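Long-range contacts in putative type VI secretion protein (Escherichia coli, PDB 6SK0), which probably forms the trimeric spike at the tip of the bacterial type VI secretion system, where it serves as puncturing device and carrier of a phospholipase effector: residues I562-Q567 / H629-I634; K524-L529 / G543-T548; L575-A580 / G625-A630. All coordinates share one frame; numbering follows the deposited sequence.

Interaction 1: residues I562-Q567 / H629-I634; sequences ISADMQ and HAPDGI
H629 joins segment 562-567 through both its backbone and its ring. Its N donates to I562 O (2.9 Å), and its O accepts from A564 N (2.9 Å). These two bonds flank S563 as a parallel bridge requires, so the backbone groups that H629 turns toward this strand are satisfied. With CG anti to the backbone N (chi1 175°), the ring lies on the same face of the sheet as S563, and its ND1 donates to OD1 of D565. The carboxylate meets the ring at its edge and nearly in its plane, although the modelled N-O separation is too short to be trusted in detail. A second donor reaches OD1: S563 OG gives its proton to it at 2.6 Å. The same OG accepts from D565 N at 2.9 Å, making an ST turn, a role that suits a small hydroxyl residue where a strand ends. The sheet belongs to the intertwined trimeric beta-prism of the VgrG spike and runs on into both other subunits. There S638 OG of the third subunit satisfies A630 O, while R555 of the second bonds to D565 O. Segment 629-634 turns back through a type I turn from A630 to G633. Proline suits the second position of that turn, with phi at -67°, and P631 CD packs on A564 CB at 3.7 Å. The A564 methyl also touches A630 CB (3.7 Å).

Interaction 2: residues K524-L529 / G543-T548; sequences KTQLNL and GAELRT
L527 and L529 face L546 and A544 across neighbouring antiparallel strands in the intertwined trimeric beta-prism of the VgrG spike, whose sheet runs on into the third subunit. On this apolar face the packing is close: L529 CD2 rests on A544 CB at 3.7 Å, the small alanine letting the leucine lean over it, while L527 CD1 meets L546 CD1 at 4.1 Å. Both are non-hydrogen-bonded pairs. Further in, L527 packs on L527 of the third subunit and A544 on its L546, so apolar residues, leucine and small alanine, suit a face packed against another chain. The hydrogen-bonded pairs Q526-R547 and N528-E545 each supply two backbone bonds, among them N528 N to E545 O at 2.7 Å.

The opposite face is polar, yet also buried; its side chains bond partly to one another and partly to neighbours, Q526 NE2 to S518 and R547 NH2 to Q567 of the second subunit. N528 spends its ND2 on two acceptors, both near its amide plane: Q526 OE1 at 3.0 Å and E545 OE1 at 2.5 Å. An asparagine fits here because its short amide reaches along the strand and across it at once; E545 OE1 also forms a salt bridge with R540. The solvent side is the K524 side chain, the one partly exposed member, whose amine leads off to a salt bridge with E520. The T525 and T548 side chains lie side by side, pointing the same way, with their OG1 atoms 2.7 Å apart, but T525 OG1 has its stronger partner in Y521 O. R547 holds the backbone of this end tightly: CG sits between backbone N and carbonyl carbon (chi1 57°), and the bent chain brings NE, with its N-H nearly straight at 167°, to K524 O at 2.6 Å in the guanidinium plane.

Interaction 3: residues L575-A580 / G625-A630; sequences LDMDEA and GMLLHA
E579 OE1 is held in a salt bridge by NE of R582, three residues further along helix 578-600, while the aliphatic part of the glutamate meets H629. Its CG, placed anti to the backbone N (chi1 -173°), comes to 3.4 Å from H629 CE1. The chain then bends at chi2, and the carboxylate plane stands 39° from that of the ring. E579 OE2 stays 4.4 Å from H629 NE2, and no hydrogen bond joins the segments; the ring's ND1 is bonded to D565 instead.

The neighbouring A580 carries more of the contact. Its CA and the carbonyl carbon of E579 lie over one face of the imidazole, both offset toward the rim. The A580 methyl makes an off-centre CH-pi contact, 4.0 Å from the ring centroid. Alanine is well suited here, since a small methyl lets the first turn of the helix come down onto both the ring and the strand. The same CB touches L627 CD2 at 3.8 Å. From the other side of A580, M577 at the N-cap position sets its SD 3.6 Å from that same L627 CD2; its flexible thioether can follow the leucine surface, and F561 and L621 also pack around this methionine.

Residues on the strand alternate: L627 and H629 turn toward the helix, whereas L628, between them, points away and packs on L628 of the third subunit. The arrangement is thus a helix N terminus laid against one face of a strand whose other face looks into the three-chain beta-prism of the VgrG spike.

Following the chain from its N terminus, interaction 2 closes first, bringing 543-548 back beside 524-529 after thirteen residues that include the short strand 532-533. Only afterwards does 562-567 open interaction 1, which waits 61 residues, through helices 578-600 and 608-618, for 629-634. Interaction 3 opens inside that long loop, with 575-580, and closes on the same stretch, 625-630 sharing H629 and A630 with interaction 1. The two touch, with I562 N probably bonded to L627 O. Together they tie the start of helix 578-600 to the paired strands 559-563 and 626-629. Interaction 2 stays about 10 Å from interaction 1 at the nearest atoms, but R547 bonds to Q567 O of the second subunit.

Interaction 1: residues I562-Q567 / H629-I634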
loop_
_atom_site.group_PDB
_atom_site.type_symbol
_atom_site.label_atom_id
_atom_site.label_comp_id
_atom_site.label_asym_id
_atom_site.label_seq_id
_atom_site.Cartn_x
_atom_site.Cartn_y
_atom_site.Cartn_z
ATOM N N ILE A 562 -5.788 10.182 14.643
ATOM C CA ILE A 562 -7.023 10.436 13.918
ATOM C C ILE A 562 -7.838 9.161 13.964
ATOM O O ILE A 562 -7.397 8.110 13.484
ATOM C CB ILE A 562 -6.767 10.887 12.477
ATOM C CG1 ILE A 562 -5.951 12.176 12.478
ATOM C CG2 ILE A 562 -8.081 11.060 11.736
ATOM C CD1 ILE A 562 -5.529 12.625 11.126
ATOM N N SER A 563 -9.018 9.249 14.544
ATOM C CA SER A 563 -9.746 8.066 14.946
ATOM C C SER A 563 -11.230 8.264 14.716
ATOM O O SER A 563 -11.793 9.291 15.097
ATOM C CB SER A 563 -9.468 7.751 16.415
ATOM O OG SER A 563 -10.451 6.911 16.962
ATOM N N ALA A 564 -11.857 7.278 14.090
ATOM C CA ALA A 564 -13.306 7.201 14.021
ATOM C C ALA A 564 -13.885 6.354 15.145
ATOM O O ALA A 564 -14.944 5.750 14.978
ATOM C CB ALA A 564 -13.747 6.669 12.659
ATOM N N ASP A 565 -13.211 6.297 16.287
ATOM C CA ASP A 565 -13.655 5.491 17.416
ATOM C C ASP A 565 -14.482 6.341 18.364
ATOM O O ASP A 565 -13.982 7.305 18.946
ATOM C CB ASP A 565 -12.466 4.888 18.152
ATOM C CG ASP A 565 -11.692 3.946 17.292
ATOM O OD1 ASP A 565 -10.578 4.309 16.864
ATOM O OD2 ASP A 565 -12.216 2.848 17.027
ATOM N N MET A 566 -15.738 5.958 18.535
ATOM C CA MET A 566 -16.636 6.647 19.445
ATOM C C MET A 566 -16.074 6.661 20.861
ATOM O O MET A 566 -15.654 5.631 21.389
ATOM C CB MET A 566 -17.995 5.958 19.423
ATOM C CG MET A 566 -19.035 6.607 20.289
ATOM S SD MET A 566 -19.772 7.994 19.444
ATOM C CE MET A 566 -20.521 7.204 18.031
ATOM N N GLN A 567 -16.045 7.842 21.463
ATOM C CA GLN A 567 -15.753 8.006 22.885
ATOM C C GLN A 567 -16.837 8.898 23.467
ATOM O O GLN A 567 -16.647 10.107 23.625
ATOM C CB GLN A 567 -14.364 8.591 23.120
ATOM C CG GLN A 567 -13.930 8.487 24.556
ATOM C CD GLN A 567 -12.719 9.320 24.866
ATOM O OE1 GLN A 567 -12.829 10.509 25.133
ATOM N NE2 GLN A 567 -11.554 8.698 24.848
ATOM N N HIS A 629 -7.007 5.390 12.536
ATOM C CA HIS A 629 -7.806 4.212 12.804
ATOM C C HIS A 629 -9.274 4.531 12.615
ATOM O O HIS A 629 -9.754 5.564 13.081
ATOM C CB HIS A 629 -7.575 3.675 14.210
ATOM C CG HIS A 629 -8.475 2.538 14.546
ATOM N ND1 HIS A 629 -9.606 2.689 15.309
ATOM C CD2 HIS A 629 -8.446 1.241 14.167
ATOM C CE1 HIS A 629 -10.223 1.528 15.410
ATOM N NE2 HIS A 629 -9.537 0.632 14.729
ATOM N N ALA A 630 -9.978 3.639 11.933
ATOM C CA ALA A 630 -11.403 3.729 11.812
ATOM C C ALA A 630 -11.912 2.310 12.013
ATOM O O ALA A 630 -11.325 1.366 11.474
ATOM C CB ALA A 630 -11.865 4.291 10.469
ATOM N N PRO A 631 -12.966 2.119 12.796
ATOM C CA PRO A 631 -13.505 0.764 12.957
ATOM C C PRO A 631 -14.122 0.201 11.689
ATOM O O PRO A 631 -14.142 -1.019 11.520
ATOM C CB PRO A 631 -14.545 0.936 14.071
ATOM C CG PRO A 631 -14.857 2.375 14.083
ATOM C CD PRO A 631 -13.623 3.088 13.680
ATOM N N ASP A 632 -14.600 1.042 10.777
ATOM C CA ASP A 632 -15.326 0.558 9.612
ATOM C C ASP A 632 -14.593 0.826 8.303
ATOM O O ASP A 632 -15.218 0.926 7.249
ATOM C CB ASP A 632 -16.728 1.153 9.589
ATOM C CG ASP A 632 -17.708 0.314 10.380
ATOM O OD1 ASP A 632 -17.483 -0.905 10.494
ATOM O OD2 ASP A 632 -18.683 0.859 10.916
ATOM N N GLY A 633 -13.282 0.918 8.347
ATOM C CA GLY A 633 -12.543 0.937 7.108
ATOM C C GLY A 633 -11.984 2.307 6.790
ATOM O O GLY A 633 -12.538 3.344 7.166
ATOM N N ILE A 634 -10.873 2.313 6.072
ATOM C CA ILE A 634 -10.184 3.540 5.715
ATOM C C ILE A 634 -10.030 3.582 4.207
ATOM O O ILE A 634 -9.538 2.627 3.598
ATOM C CB ILE A 634 -8.819 3.652 6.414
ATOM C CG1 ILE A 634 -9.004 3.665 7.932
ATOM C CG2 ILE A 634 -8.093 4.886 5.933
ATOM C CD1 ILE A 634 -7.730 3.808 8.720
#

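Interaction 2: residues K524-L529 / G543-T548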
loop_
_atom_site.group_PDB
_atom_site.type_symbol
_atom_site.label_atom_id
_atom_site.label_comp_id
_atom_site.label_asym_id
_atom_site.label_seq_id
_atom_site.Cartn_x
_atom_site.Cartn_y
_atom_site.Cartn_z
ATOM N N LYS A 524 -14.803 30.971 3.669
ATOM C CA LYS A 524 -15.174 30.997 5.075
ATOM C C LYS A 524 -14.313 29.965 5.793
ATOM O O LYS A 524 -14.604 28.771 5.768
ATOM C CB LYS A 524 -16.663 30.728 5.237
ATOM C CG LYS A 524 -17.532 31.779 4.581
ATOM C CD LYS A 524 -18.913 31.808 5.192
ATOM C CE LYS A 524 -19.818 32.806 4.493
ATOM N NZ LYS A 524 -19.246 34.171 4.480
ATOM N N THR A 525 -13.224 30.417 6.401
ATOM C CA THR A 525 -12.412 29.546 7.241
ATOM C C THR A 525 -13.099 29.418 8.590
ATOM O O THR A 525 -13.243 30.403 9.318
ATOM C CB THR A 525 -10.992 30.080 7.382
ATOM O OG1 THR A 525 -10.408 30.203 6.087
ATOM C CG2 THR A 525 -10.153 29.139 8.210
ATOM N N GLN A 526 -13.556 28.216 8.910
ATOM C CA GLN A 526 -14.469 28.030 10.022
ATOM C C GLN A 526 -14.128 26.779 10.806
ATOM O O GLN A 526 -13.594 25.805 10.275
ATOM C CB GLN A 526 -15.925 27.915 9.562
ATOM C CG GLN A 526 -16.367 28.953 8.584
ATOM C CD GLN A 526 -17.812 28.798 8.205
ATOM O OE1 GLN A 526 -18.315 27.689 8.091
ATOM N NE2 GLN A 526 -18.491 29.913 8.008
ATOM N N LEU A 527 -14.470 26.825 12.082
ATOM C CA LEU A 527 -14.634 25.643 12.908
ATOM C C LEU A 527 -16.099 25.593 13.307
ATOM O O LEU A 527 -16.598 26.503 13.973
ATOM C CB LEU A 527 -13.724 25.676 14.126
ATOM C CG LEU A 527 -13.958 24.513 15.083
ATOM C CD1 LEU A 527 -13.394 23.231 14.514
ATOM C CD2 LEU A 527 -13.367 24.813 16.429
ATOM N N ASN A 528 -16.789 24.548 12.877
ATOM C CA ASN A 528 -18.202 24.356 13.166
ATOM C C ASN A 528 -18.351 23.134 14.054
ATOM O O ASN A 528 -17.957 22.031 13.667
ATOM C CB ASN A 528 -19.004 24.202 11.877
ATOM C CG ASN A 528 -18.840 25.382 10.953
ATOM O OD1 ASN A 528 -19.038 26.521 11.352
ATOM N ND2 ASN A 528 -18.463 25.119 9.717
ATOM N N LEU A 529 -18.903 23.330 15.242
ATOM C CA LEU A 529 -19.085 22.261 16.207
ATOM C C LEU A 529 -20.565 22.016 16.438
ATOM O O LEU A 529 -21.317 22.954 16.703
ATOM C CB LEU A 529 -18.400 22.593 17.530
ATOM C CG LEU A 529 -16.924 22.969 17.482
ATOM C CD1 LEU A 529 -16.414 23.224 18.884
ATOM C CD2 LEU A 529 -16.109 21.883 16.796
ATOM N N GLY A 543 -21.482 17.339 13.849
ATOM C CA GLY A 543 -20.170 17.033 14.372
ATOM C C GLY A 543 -19.263 18.244 14.302
ATOM O O GLY A 543 -19.696 19.377 14.538
ATOM N N ALA A 544 -18.005 17.997 13.973
ATOM C CA ALA A 544 -16.980 19.025 13.955
ATOM C C ALA A 544 -16.483 19.189 12.531
ATOM O O ALA A 544 -16.073 18.215 11.893
ATOM C CB ALA A 544 -15.834 18.673 14.898
ATOM N N GLU A 545 -16.530 20.412 12.034
ATOM C CA GLU A 545 -16.030 20.731 10.708
ATOM C C GLU A 545 -14.968 21.810 10.824
ATOM O O GLU A 545 -15.230 22.894 11.351
ATOM C CB GLU A 545 -17.152 21.180 9.777
ATOM C CG GLU A 545 -16.673 21.443 8.367
ATOM C CD GLU A 545 -17.658 22.248 7.549
ATOM O OE1 GLU A 545 -18.252 23.199 8.089
ATOM O OE2 GLU A 545 -17.838 21.933 6.361
ATOM N N LEU A 546 -13.780 21.503 10.350
ATOM C CA LEU A 546 -12.728 22.481 10.143
ATOM C C LEU A 546 -12.582 22.656 8.642
ATOM O O LEU A 546 -12.208 21.715 7.936
ATOM C CB LEU A 546 -11.425 22.029 10.785
ATOM C CG LEU A 546 -10.314 23.067 10.773
ATOM C CD1 LEU A 546 -10.741 24.308 11.542
ATOM C CD2 LEU A 546 -9.052 22.471 11.346
ATOM N N ARG A 547 -12.902 23.840 8.150
ATOM C CA ARG A 547 -12.998 24.046 6.718
ATOM C C ARG A 547 -12.411 25.390 6.330
ATOM O O ARG A 547 -12.440 26.351 7.098
ATOM C CB ARG A 547 -14.441 23.948 6.247
ATOM C CG ARG A 547 -15.363 24.902 6.944
ATOM C CD ARG A 547 -16.258 25.581 5.963
ATOM N NE ARG A 547 -15.533 26.474 5.074
ATOM C CZ ARG A 547 -15.354 26.257 3.777
ATOM N NH1 ARG A 547 -14.688 27.131 3.046
ATOM N NH2 ARG A 547 -15.844 25.167 3.212
ATOM N N THR A 548 -11.887 25.438 5.115
ATOM C CA THR A 548 -11.292 26.631 4.539
ATOM C C THR A 548 -11.137 26.383 3.051
ATOM O O THR A 548 -11.033 25.241 2.605
ATOM C CB THR A 548 -9.935 26.967 5.177
ATOM O OG1 THR A 548 -9.405 28.156 4.588
ATOM C CG2 THR A 548 -8.941 25.845 4.971
#

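Interaction 3: residues L575-A580 / G625-A630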
loop_
_atom_site.group_PDB
_atom_site.type_symbol
_atom_site.label_atom_id
_atom_site.label_comp_id
_atom_site.label_asym_id
_atom_site.label_seq_id
_atom_site.Cartn_x
_atom_site.Cartn_y
_atom_site.Cartn_z
ATOM N N LEU A 575 -6.070 10.204 24.227
ATOM C CA LEU A 575 -5.371 9.238 23.392
ATOM C C LEU A 575 -5.820 7.806 23.650
ATOM O O LEU A 575 -5.046 6.870 23.448
ATOM C CB LEU A 575 -3.865 9.366 23.590
ATOM C CG LEU A 575 -3.264 10.663 23.069
ATOM C CD1 LEU A 575 -1.769 10.634 23.237
ATOM C CD2 LEU A 575 -3.651 10.883 21.617
ATOM N N ASP A 576 -7.056 7.617 24.090
ATOM C CA ASP A 576 -7.604 6.284 24.300
ATOM C C ASP A 576 -7.737 5.587 22.951
ATOM O O ASP A 576 -8.549 5.985 22.113
ATOM C CB ASP A 576 -8.948 6.398 25.004
ATOM C CG ASP A 576 -8.883 5.965 26.447
ATOM O OD1 ASP A 576 -7.798 6.077 27.048
ATOM O OD2 ASP A 576 -9.926 5.556 27.000
ATOM N N MET A 577 -6.927 4.562 22.722
ATOM C CA MET A 577 -6.822 3.965 21.398
ATOM C C MET A 577 -6.835 2.448 21.484
ATOM O O MET A 577 -6.075 1.764 20.795
ATOM C CB MET A 577 -5.566 4.455 20.681
ATOM C CG MET A 577 -4.301 4.310 21.501
ATOM S SD MET A 577 -2.806 4.510 20.529
ATOM C CE MET A 577 -2.781 6.280 20.301
ATOM N N ASP A 578 -7.716 1.903 22.323
ATOM C CA ASP A 578 -7.712 0.466 22.580
ATOM C C ASP A 578 -7.977 -0.340 21.316
ATOM O O ASP A 578 -7.292 -1.331 21.054
ATOM C CB ASP A 578 -8.735 0.132 23.661
ATOM C CG ASP A 578 -8.253 0.498 25.043
ATOM O OD1 ASP A 578 -7.592 1.547 25.196
ATOM O OD2 ASP A 578 -8.558 -0.249 25.992
ATOM N N GLU A 579 -8.954 0.070 20.511
ATOM C CA GLU A 579 -9.238 -0.671 19.290
ATOM C C GLU A 579 -8.118 -0.503 18.270
ATOM O O GLU A 579 -7.731 -1.466 17.598
ATOM C CB GLU A 579 -10.579 -0.235 18.709
ATOM C CG GLU A 579 -11.044 -1.069 17.525
ATOM C CD GLU A 579 -10.777 -2.562 17.684
ATOM O OE1 GLU A 579 -11.163 -3.140 18.720
ATOM O OE2 GLU A 579 -10.188 -3.159 16.764
ATOM N N ALA A 580 -7.571 0.705 18.155
ATOM C CA ALA A 580 -6.428 0.911 17.276
ATOM C C ALA A 580 -5.229 0.090 17.735
ATOM O O ALA A 580 -4.489 -0.456 16.910
ATOM C CB ALA A 580 -6.076 2.394 17.212
ATOM N N GLY A 625 4.490 9.661 16.072
ATOM C CA GLY A 625 3.979 9.000 14.899
ATOM C C GLY A 625 2.609 9.523 14.520
ATOM O O GLY A 625 2.106 10.510 15.056
ATOM N N MET A 626 2.000 8.839 13.575
ATOM C CA MET A 626 0.651 9.152 13.154
ATOM C C MET A 626 -0.136 7.863 13.103
ATOM O O MET A 626 0.276 6.900 12.452
ATOM C CB MET A 626 0.636 9.847 11.804
ATOM C CG MET A 626 -0.621 10.629 11.550
ATOM S SD MET A 626 -0.552 11.464 9.972
ATOM C CE MET A 626 -1.013 10.093 8.956
ATOM N N LEU A 627 -1.251 7.841 13.803
ATOM C CA LEU A 627 -2.111 6.675 13.871
ATOM C C LEU A 627 -3.469 7.064 13.314
ATOM O O LEU A 627 -4.160 7.914 13.880
ATOM C CB LEU A 627 -2.214 6.160 15.301
ATOM C CG LEU A 627 -3.056 4.911 15.515
ATOM C CD1 LEU A 627 -2.596 3.781 14.611
ATOM C CD2 LEU A 627 -2.981 4.511 16.967
ATOM N N LEU A 628 -3.829 6.460 12.195
ATOM C CA LEU A 628 -5.145 6.603 11.601
ATOM C C LEU A 628 -5.895 5.306 11.830
ATOM O O LEU A 628 -5.455 4.241 11.388
ATOM C CB LEU A 628 -5.053 6.917 10.113
ATOM C CG LEU A 628 -4.056 7.992 9.688
ATOM C CD1 LEU A 628 -4.143 8.191 8.195
ATOM C CD2 LEU A 628 -4.320 9.285 10.404
ATOM N N HIS A 629 -7.007 5.390 12.536
ATOM C CA HIS A 629 -7.806 4.212 12.804
ATOM C C HIS A 629 -9.274 4.531 12.615
ATOM O O HIS A 629 -9.754 5.564 13.081
ATOM C CB HIS A 629 -7.575 3.675 14.210
ATOM C CG HIS A 629 -8.475 2.538 14.546
ATOM N ND1 HIS A 629 -9.606 2.689 15.309
ATOM C CD2 HIS A 629 -8.446 1.241 14.167
ATOM C CE1 HIS A 629 -10.223 1.528 15.410
ATOM N NE2 HIS A 629 -9.537 0.632 14.729
ATOM N N ALA A 630 -9.978 3.639 11.933
ATOM C CA ALA A 630 -11.403 3.729 11.812
ATOM C C ALA A 630 -11.912 2.310 12.013
ATOM O O ALA A 630 -11.325 1.366 11.474
ATOM C CB ALA A 630 -11.865 4.291 10.469
#